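Local coordinates for phycocyanobilin lyase subunit alpha (Nostoc sp. PCC 7120, PDB 5N3U), which probably acts with its partner, subunit beta, as a lyase needed to attach the bilin chromophore to CpcA, the phycocyanin alpha subunit, at residues N95-P100 / P122-L127; L17-A22 / A38-K43; E197-V202 / G216-I221. One frame throughout, in Å; residues are numbered along the deposited sequence.

Contact 1. Residues N95-P100 / P122-L127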
loop_
_atom_site.group_PDB
_atom_site.type_symbol
_atom_site.label_atom_id
_atom_site.label_comp_id
_atom_site.label_asym_id
_atom_site.label_seq_id
_atom_site.Cartn_x
_atom_site.Cartn_y
_atom_site.Cartn_z
ATOM N N ASN A 95 25.203 4.781 23.445
ATOM C CA ASN A 95 26.424 4.143 23.005
ATOM C C ASN A 95 26.576 4.069 21.492
ATOM O O ASN A 95 27.647 4.192 20.945
ATOM C CB ASN A 95 26.437 2.678 23.478
ATOM C CG ASN A 95 26.758 2.519 24.937
ATOM O OD1 ASN A 95 27.249 3.436 25.584
ATOM N ND2 ASN A 95 26.474 1.339 25.464
ATOM N N CYS A 96 25.464 3.857 20.818
ATOM C CA CYS A 96 25.443 3.761 19.359
ATOM C C CYS A 96 25.834 5.094 18.668
ATOM O O CYS A 96 26.229 5.104 17.505
ATOM C CB CYS A 96 24.032 3.416 18.909
ATOM S SG CYS A 96 23.652 1.657 19.164
ATOM N N LEU A 97 25.679 6.204 19.369
ATOM C CA LEU A 97 26.156 7.498 18.893
ATOM C C LEU A 97 27.664 7.564 18.712
ATOM O O LEU A 97 28.153 8.481 18.032
ATOM C CB LEU A 97 25.655 8.667 19.729
ATOM C CG LEU A 97 24.174 8.838 19.856
ATOM C CD1 LEU A 97 23.909 9.978 20.863
ATOM C CD2 LEU A 97 23.560 9.184 18.468
ATOM N N GLU A 98 28.420 6.605 19.199
ATOM C CA GLU A 98 29.851 6.556 18.899
ATOM C C GLU A 98 30.178 5.362 18.034
ATOM O O GLU A 98 31.372 5.109 17.782
ATOM C CB GLU A 98 30.710 6.466 20.203
ATOM C CG GLU A 98 30.814 7.791 20.984
ATOM C CD GLU A 98 31.438 8.985 20.216
ATOM O OE1 GLU A 98 32.666 8.944 19.907
ATOM O OE2 GLU A 98 30.690 10.000 19.917
ATOM N N CYS A 99 29.175 4.701 17.460
ATOM C CA CYS A 99 29.427 3.591 16.565
ATOM C C CYS A 99 30.129 4.112 15.310
ATOM O O CYS A 99 29.733 5.159 14.758
ATOM C CB CYS A 99 28.111 2.929 16.117
ATOM S SG CYS A 99 28.416 1.385 15.123
ATOM N N PRO A 100 31.126 3.355 14.789
ATOM C CA PRO A 100 31.725 3.806 13.585
ATOM C C PRO A 100 30.847 3.821 12.371
ATOM O O PRO A 100 31.141 4.597 11.465
ATOM C CB PRO A 100 32.897 2.805 13.323
ATOM C CG PRO A 100 33.112 2.125 14.566
ATOM C CD PRO A 100 31.829 2.159 15.346
ATOM N N PRO A 122 24.615 15.170 26.172
ATOM C CA PRO A 122 26.038 15.280 25.974
ATOM C C PRO A 122 26.544 14.478 24.762
ATOM O O PRO A 122 27.421 14.922 24.031
ATOM C CB PRO A 122 26.625 14.664 27.289
ATOM C CG PRO A 122 25.486 14.827 28.292
ATOM C CD PRO A 122 24.237 14.653 27.523
ATOM N N ALA A 123 26.037 13.268 24.556
ATOM C CA ALA A 123 26.532 12.484 23.464
ATOM C C ALA A 123 26.094 13.082 22.106
ATOM O O ALA A 123 26.862 13.071 21.136
ATOM C CB ALA A 123 26.075 11.081 23.577
ATOM N N LEU A 124 24.883 13.612 22.056
ATOM C CA LEU A 124 24.404 14.348 20.858
ATOM C C LEU A 124 25.227 15.554 20.625
ATOM O O LEU A 124 25.602 15.813 19.495
ATOM C CB LEU A 124 22.960 14.723 20.980
ATOM C CG LEU A 124 22.053 13.477 20.981
ATOM C CD1 LEU A 124 20.669 13.802 21.514
ATOM C CD2 LEU A 124 21.963 12.880 19.595
ATOM N N ILE A 125 25.535 16.281 21.696
ATOM C CA ILE A 125 26.385 17.498 21.572
ATOM C C ILE A 125 27.774 17.246 21.012
ATOM O O ILE A 125 28.272 17.952 20.155
ATOM C CB ILE A 125 26.424 18.237 22.892
ATOM C CG1 ILE A 125 25.077 18.957 23.081
ATOM C CG2 ILE A 125 27.537 19.292 22.950
ATOM C CD1 ILE A 125 24.917 19.563 24.478
ATOM N N LYS A 126 28.340 16.134 21.388
ATOM C CA LYS A 126 29.641 15.751 20.885
ATOM C C LYS A 126 29.629 15.544 19.376
ATOM O O LYS A 126 30.604 15.851 18.681
ATOM C CB LYS A 126 30.020 14.474 21.651
ATOM C CG LYS A 126 31.237 13.753 21.155
ATOM C CD LYS A 126 32.183 13.419 22.306
ATOM C CE LYS A 126 31.506 12.625 23.380
ATOM N NZ LYS A 126 32.439 11.535 23.832
ATOM N N LEU A 127 28.531 15.076 18.795
ATOM C CA LEU A 127 28.505 14.903 17.342
ATOM C C LEU A 127 28.435 16.219 16.580
ATOM O O LEU A 127 28.634 16.255 15.386
ATOM C CB LEU A 127 27.361 13.971 16.958
ATOM C CG LEU A 127 27.388 12.553 17.466
ATOM C CD1 LEU A 127 26.261 11.759 16.894
ATOM C CD2 LEU A 127 28.667 11.828 17.093
HETATM O O HOH W 1 28.674 10.961 20.949
#
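The E98 carboxylate sits between two carbons of 122-127 without either stacking squarely on it: L127 CD2 lies 3.9 Å from OE2 on one side of its plane, K126 CG 4.0 Å away on the other. Water 1 extends the same oxygen across the gap, donating to E98 OE2 over a short 2.5 Å and to A123 O over 2.8 Å, so the carbonyl on the 121-126 helix is tied indirectly to the turn. K126 NZ, at the end of a repeatedly bent chain, stays 4.6 Å from E98 OE2, too far for a salt bridge; the opposite charges may still attract.

Next to these polar groups, L97 makes the apolar contacts. Its CD1 is wedged against A123 CB at 3.6 Å and also touches L124 CD2, while CD2 turns to L127 CD1, the two leucines crossing nearly at right angles. L127 CD2 comes within 3.5 Å of L97 O, and that carbonyl oxygen is buried with no polar partner in the model. A type I turn from C96 to C99, closed by C99 N to C96 O, carries both L97 and E98.

The contact joins the C96-C99 turn to helix 121-126 within the HEAT-repeat region. Helix 102-115 receives L97 on L112 and C96 on V104 and A108, while helix 148-157 backs L124 and L127 through A154, L155 and V151.

Contact 2. Residues L17-A22 / A38-K43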
loop_
_atom_site.group_PDB
_atom_site.type_symbol
_atom_site.label_atom_id
_atom_site.label_comp_id
_atom_site.label_asym_id
_atom_site.label_seq_id
_atom_site.Cartn_x
_atom_site.Cartn_y
_atom_site.Cartn_z
ATOM N N LEU A 17 4.991 -13.955 11.396
ATOM C CA LEU A 17 5.598 -13.891 12.697
ATOM C C LEU A 17 4.587 -13.532 13.722
ATOM O O LEU A 17 3.532 -12.995 13.421
ATOM C CB LEU A 17 6.713 -12.850 12.723
ATOM C CG LEU A 17 7.914 -13.102 11.796
ATOM C CD1 LEU A 17 8.868 -11.950 11.934
ATOM C CD2 LEU A 17 8.637 -14.419 12.044
ATOM N N THR A 18 4.953 -13.844 14.965
ATOM C CA THR A 18 4.274 -13.368 16.149
ATOM C C THR A 18 5.391 -12.653 16.950
ATOM O O THR A 18 6.600 -12.901 16.715
ATOM C CB THR A 18 3.725 -14.587 16.962
ATOM O OG1 THR A 18 4.833 -15.378 17.401
ATOM C CG2 THR A 18 2.837 -15.523 16.112
ATOM N N PRO A 19 5.009 -11.906 17.984
ATOM C CA PRO A 19 6.027 -11.335 18.876
ATOM C C PRO A 19 7.037 -12.327 19.403
ATOM O O PRO A 19 8.254 -12.124 19.325
ATOM C CB PRO A 19 5.180 -10.799 20.021
ATOM C CG PRO A 19 3.894 -10.373 19.343
ATOM C CD PRO A 19 3.634 -11.505 18.387
ATOM N N GLU A 20 6.557 -13.480 19.855
ATOM C CA GLU A 20 7.432 -14.483 20.462
ATOM C C GLU A 20 8.350 -14.988 19.418
ATOM O O GLU A 20 9.550 -15.184 19.639
ATOM C CB GLU A 20 6.627 -15.667 21.124
ATOM C CG GLU A 20 5.337 -15.195 21.844
ATOM C CD GLU A 20 4.221 -14.717 20.873
ATOM O OE1 GLU A 20 3.903 -15.461 19.923
ATOM O OE2 GLU A 20 3.658 -13.619 21.024
ATOM N N LEU A 21 7.804 -15.206 18.234
ATOM C CA LEU A 21 8.642 -15.771 17.175
ATOM C C LEU A 21 9.642 -14.745 16.626
ATOM O O LEU A 21 10.798 -15.053 16.399
ATOM C CB LEU A 21 7.744 -16.283 16.072
ATOM C CG LEU A 21 8.338 -17.211 15.046
ATOM C CD1 LEU A 21 9.316 -18.251 15.587
ATOM C CD2 LEU A 21 7.119 -17.819 14.346
ATOM N N ALA A 22 9.187 -13.510 16.517
ATOM C CA ALA A 22 10.118 -12.426 16.116
ATOM C C ALA A 22 11.227 -12.301 17.115
ATOM O O ALA A 22 12.365 -12.190 16.760
ATOM C CB ALA A 22 9.372 -11.105 16.101
ATOM N N ALA A 38 13.843 -7.805 13.617
ATOM C CA ALA A 38 14.018 -6.483 14.176
ATOM C C ALA A 38 13.191 -5.416 13.491
ATOM O O ALA A 38 12.528 -4.649 14.206
ATOM C CB ALA A 38 15.466 -6.065 14.124
ATOM N N TRP A 39 13.137 -5.378 12.138
ATOM C CA TRP A 39 12.188 -4.478 11.476
ATOM C C TRP A 39 10.745 -4.756 11.874
ATOM O O TRP A 39 9.983 -3.860 12.188
ATOM C CB TRP A 39 12.377 -4.615 9.903
ATOM C CG TRP A 39 11.337 -3.912 9.159
ATOM C CD1 TRP A 39 11.354 -2.627 8.763
ATOM C CD2 TRP A 39 10.130 -4.450 8.694
ATOM N NE1 TRP A 39 10.197 -2.304 8.192
ATOM C CE2 TRP A 39 9.413 -3.387 8.106
ATOM C CE3 TRP A 39 9.551 -5.703 8.772
ATOM C CZ2 TRP A 39 8.161 -3.545 7.529
ATOM C CZ3 TRP A 39 8.275 -5.878 8.199
ATOM C CH2 TRP A 39 7.590 -4.788 7.607
ATOM N N TRP A 40 10.355 -6.049 11.910
ATOM C CA TRP A 40 8.995 -6.405 12.228
ATOM C C TRP A 40 8.573 -5.932 13.610
ATOM O O TRP A 40 7.442 -5.440 13.817
ATOM C CB TRP A 40 8.818 -7.895 12.088
ATOM C CG TRP A 40 7.436 -8.418 12.129
ATOM C CD1 TRP A 40 6.628 -8.748 11.086
ATOM C CD2 TRP A 40 6.732 -8.825 13.310
ATOM N NE1 TRP A 40 5.415 -9.263 11.544
ATOM C CE2 TRP A 40 5.458 -9.294 12.911
ATOM C CE3 TRP A 40 7.034 -8.775 14.664
ATOM C CZ2 TRP A 40 4.503 -9.761 13.830
ATOM C CZ3 TRP A 40 6.055 -9.222 15.596
ATOM C CH2 TRP A 40 4.816 -9.721 15.152
ATOM N N LEU A 41 9.460 -6.074 14.564
ATOM C CA LEU A 41 9.121 -5.677 15.956
ATOM C C LEU A 41 8.838 -4.184 16.057
ATOM O O LEU A 41 7.943 -3.794 16.745
ATOM C CB LEU A 41 10.252 -6.069 16.877
ATOM C CG LEU A 41 10.414 -7.575 17.159
ATOM C CD1 LEU A 41 11.713 -7.866 17.839
ATOM C CD2 LEU A 41 9.238 -8.039 17.975
ATOM N N GLY A 42 9.546 -3.380 15.274
ATOM C CA GLY A 42 9.289 -1.909 15.229
ATOM C C GLY A 42 8.103 -1.569 14.448
ATOM O O GLY A 42 7.302 -0.728 14.880
ATOM N N LYS A 43 7.908 -2.239 13.323
ATOM C CA LYS A 43 6.776 -1.952 12.495
ATOM C C LYS A 43 5.467 -2.228 13.231
ATOM O O LYS A 43 4.523 -1.465 13.151
ATOM C CB LYS A 43 6.903 -2.828 11.273
ATOM C CG LYS A 43 5.681 -2.852 10.340
ATOM C CD LYS A 43 5.321 -1.502 9.792
ATOM C CE LYS A 43 4.206 -1.799 8.790
ATOM N NZ LYS A 43 3.930 -0.608 8.005
#
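W40, on helix 31-43, lays its indole against L17 and the N-capped start of helix 19-25, two helices packed in an all-helical fold, 38-43 falling in a PBS lyase HEAT-like repeat.

The ring contacts come first. L17 CB sits 3.7 Å above the indole plane, over its centre, and CD1 of the same leucine makes a CH-pi contact 4.0 Å from the centroid of the W40 five-membered ring, 17° off its normal. Leucine and tryptophan run past each other in opposite directions. With CG anti to the backbone N (chi1 -169°), the ring is carried out to the 17-22 segment, where its six-membered end meets backbone: W40 CH2 is 3.5 Å from T18 C, and the P19 ring, crossing the indole at a slant, brings its CD to W40 CH2. Y44 also stacks with the W40 ring.

Plain apolar packing follows, centred on A22, whose CB touches both W40 CE3 and L41 CD2, each at 3.6 Å. L41 rests on L26, and P19 on V46 and E48, all in loops. Farther along helix 31-43, K43 forms a salt bridge to E7 of a second copy of this protein.

Hydrogen bonds stay within 17-22. T18 caps the helix by accepting from L21 N at its OG1, 3.1 Å away with an N-H...O angle of 155°, and the same hydroxyl donates to E20 OE1 at 2.7 Å, from above the carboxylate plane.

Contact 3. Residues E197-V202 / G216-I221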
loop_
_atom_site.group_PDB
_atom_site.type_symbol
_atom_site.label_atom_id
_atom_site.label_comp_id
_atom_site.label_asym_id
_atom_site.label_seq_id
_atom_site.Cartn_x
_atom_site.Cartn_y
_atom_site.Cartn_z
ATOM N N GLU A 197 8.630 30.490 11.344
ATOM C CA GLU A 197 8.402 31.021 10.008
ATOM C C GLU A 197 9.305 30.473 8.971
ATOM O O GLU A 197 8.953 30.331 7.790
ATOM C CB GLU A 197 8.488 32.570 10.014
ATOM C CG GLU A 197 7.360 33.284 10.756
ATOM C CD GLU A 197 6.036 32.990 10.130
ATOM O OE1 GLU A 197 5.973 33.092 8.916
ATOM O OE2 GLU A 197 5.095 32.616 10.841
ATOM N N LEU A 198 10.529 30.165 9.322
ATOM C CA LEU A 198 11.385 29.542 8.308
ATOM C C LEU A 198 10.797 28.178 7.864
ATOM O O LEU A 198 10.911 27.801 6.704
ATOM C CB LEU A 198 12.730 29.216 8.905
ATOM C CG LEU A 198 13.670 30.362 9.110
ATOM C CD1 LEU A 198 14.717 29.930 10.096
ATOM C CD2 LEU A 198 14.249 30.734 7.739
ATOM N N LEU A 199 10.220 27.436 8.806
ATOM C CA LEU A 199 9.537 26.134 8.442
ATOM C C LEU A 199 8.353 26.376 7.539
ATOM O O LEU A 199 8.206 25.745 6.478
ATOM C CB LEU A 199 9.130 25.374 9.696
ATOM C CG LEU A 199 10.368 24.993 10.526
ATOM C CD1 LEU A 199 10.026 24.454 11.906
ATOM C CD2 LEU A 199 11.143 24.019 9.711
ATOM N N VAL A 200 7.580 27.383 7.867
ATOM C CA VAL A 200 6.486 27.787 6.920
ATOM C C VAL A 200 6.961 28.063 5.538
ATOM O O VAL A 200 6.421 27.562 4.556
ATOM C CB VAL A 200 5.714 28.993 7.458
ATOM C CG1 VAL A 200 4.732 29.501 6.397
ATOM C CG2 VAL A 200 4.993 28.600 8.732
ATOM N N LYS A 201 8.059 28.808 5.415
ATOM C CA LYS A 201 8.605 29.086 4.096
ATOM C C LYS A 201 9.074 27.836 3.293
ATOM O O LYS A 201 8.902 27.757 2.110
ATOM C CB LYS A 201 9.763 30.081 4.240
ATOM C CG LYS A 201 10.249 30.642 2.909
ATOM C CD LYS A 201 11.687 31.196 2.998
ATOM C CE LYS A 201 11.994 32.241 1.910
ATOM N NZ LYS A 201 12.229 31.607 0.585
ATOM N N VAL A 202 9.615 26.836 3.960
ATOM C CA VAL A 202 9.959 25.547 3.335
ATOM C C VAL A 202 8.686 24.897 2.724
ATOM O O VAL A 202 8.750 24.330 1.623
ATOM C CB VAL A 202 10.584 24.612 4.372
ATOM C CG1 VAL A 202 10.755 23.166 3.862
ATOM C CG2 VAL A 202 11.926 25.153 4.839
ATOM N N GLY A 216 6.039 17.699 9.427
ATOM C CA GLY A 216 6.301 17.006 10.633
ATOM C C GLY A 216 6.887 17.885 11.731
ATOM O O GLY A 216 6.567 17.778 12.915
ATOM N N ASP A 217 7.767 18.791 11.333
ATOM C CA ASP A 217 8.420 19.708 12.286
ATOM C C ASP A 217 7.390 20.704 12.889
ATOM O O ASP A 217 7.384 20.941 14.086
ATOM C CB ASP A 217 9.566 20.511 11.578
ATOM C CG ASP A 217 10.773 19.663 11.207
ATOM O OD1 ASP A 217 10.884 18.476 11.657
ATOM O OD2 ASP A 217 11.621 20.160 10.432
ATOM N N LEU A 218 6.532 21.239 12.046
ATOM C CA LEU A 218 5.510 22.175 12.512
ATOM C C LEU A 218 4.553 21.529 13.449
ATOM O O LEU A 218 4.200 22.108 14.496
ATOM C CB LEU A 218 4.766 22.797 11.365
ATOM C CG LEU A 218 5.601 23.804 10.623
ATOM C CD1 LEU A 218 5.077 24.045 9.230
ATOM C CD2 LEU A 218 5.654 25.078 11.435
ATOM N N GLY A 219 4.200 20.275 13.157
ATOM C CA GLY A 219 3.490 19.460 14.151
ATOM C C GLY A 219 4.177 19.232 15.462
ATOM O O GLY A 219 3.601 19.467 16.517
ATOM N N ALA A 220 5.452 18.878 15.401
ATOM C CA ALA A 220 6.270 18.655 16.605
ATOM C C ALA A 220 6.416 19.872 17.479
ATOM O O ALA A 220 6.461 19.787 18.685
ATOM C CB ALA A 220 7.661 18.192 16.185
ATOM N N ILE A 221 6.457 21.035 16.894
ATOM C CA ILE A 221 6.633 22.211 17.695
ATOM C C ILE A 221 5.316 22.869 18.040
ATOM O O ILE A 221 5.280 23.698 18.917
ATOM C CB ILE A 221 7.605 23.181 17.005
ATOM C CG1 ILE A 221 6.976 23.760 15.765
ATOM C CG2 ILE A 221 8.900 22.432 16.707
ATOM C CD1 ILE A 221 7.826 24.710 14.972
#
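L199 and I221 point their side chains at each other and meet end to end, CD1 to CD1 at 3.8 Å. The isoleucine reaches this point from an unusual rotamer: its CG1 occupies the crowded position between the backbone N and the carbonyl carbon (chi1 69°), with CD1 then extended toward the leucine.

D217 lies one turn earlier on the same helix and crosses L199 at about a right angle. Its CB is 4.0 Å from L199 CD1 and its OD2 equally far from L199 CD2, a purely van der Waals approach. The polar business of this aspartate is elsewhere: OD1 forms a salt bridge to R184 NE, and E153 OE2 lies close to the same oxygen, bringing two acids together.

L218 enters lower on the leucine. Its CD2 rests 3.9 Å from L199 CB, close to the point where the backbones are nearest, and looser contact with V200 continues the seam, CG2 to L218 CD2 at 4.5 Å. L199 is thus touched at its base by L218 and at its methyls by D217 and I221.

The segment axes pass 10.1 Å apart at 151°; the consecutive helices 193-203 and 208-221 thus pack nearly antiparallel, in a region of HEAT repeats. Helix 176-190 packs on the pair, with C180 under L199 and D217 and Q188 against I221, while A226, in the loop beyond, covers V200 and L218.

In the fold
From the N terminus, contact 2 comes first, folding helix 19-25 back on helix 31-43 across 15 intervening residues. Contact 1 then closes a longer loop of 21 residues, mostly helical, bringing the C96-C99 turn against helix 121-126. Contact 3 follows with the tightest closure, 13 residues between helices 193-203 and 208-221. The three lie in series; none nests in or crosses another, and none touches another. Their centres are 26 to 33 Å apart, with contacts 2 and 3 on opposite sides of the chain's centre. Contacts 2 and 3 join consecutive helices, whereas contact 1 skips helix 102-115; all are local in sequence, consistent with a HEAT-like all-helical fold.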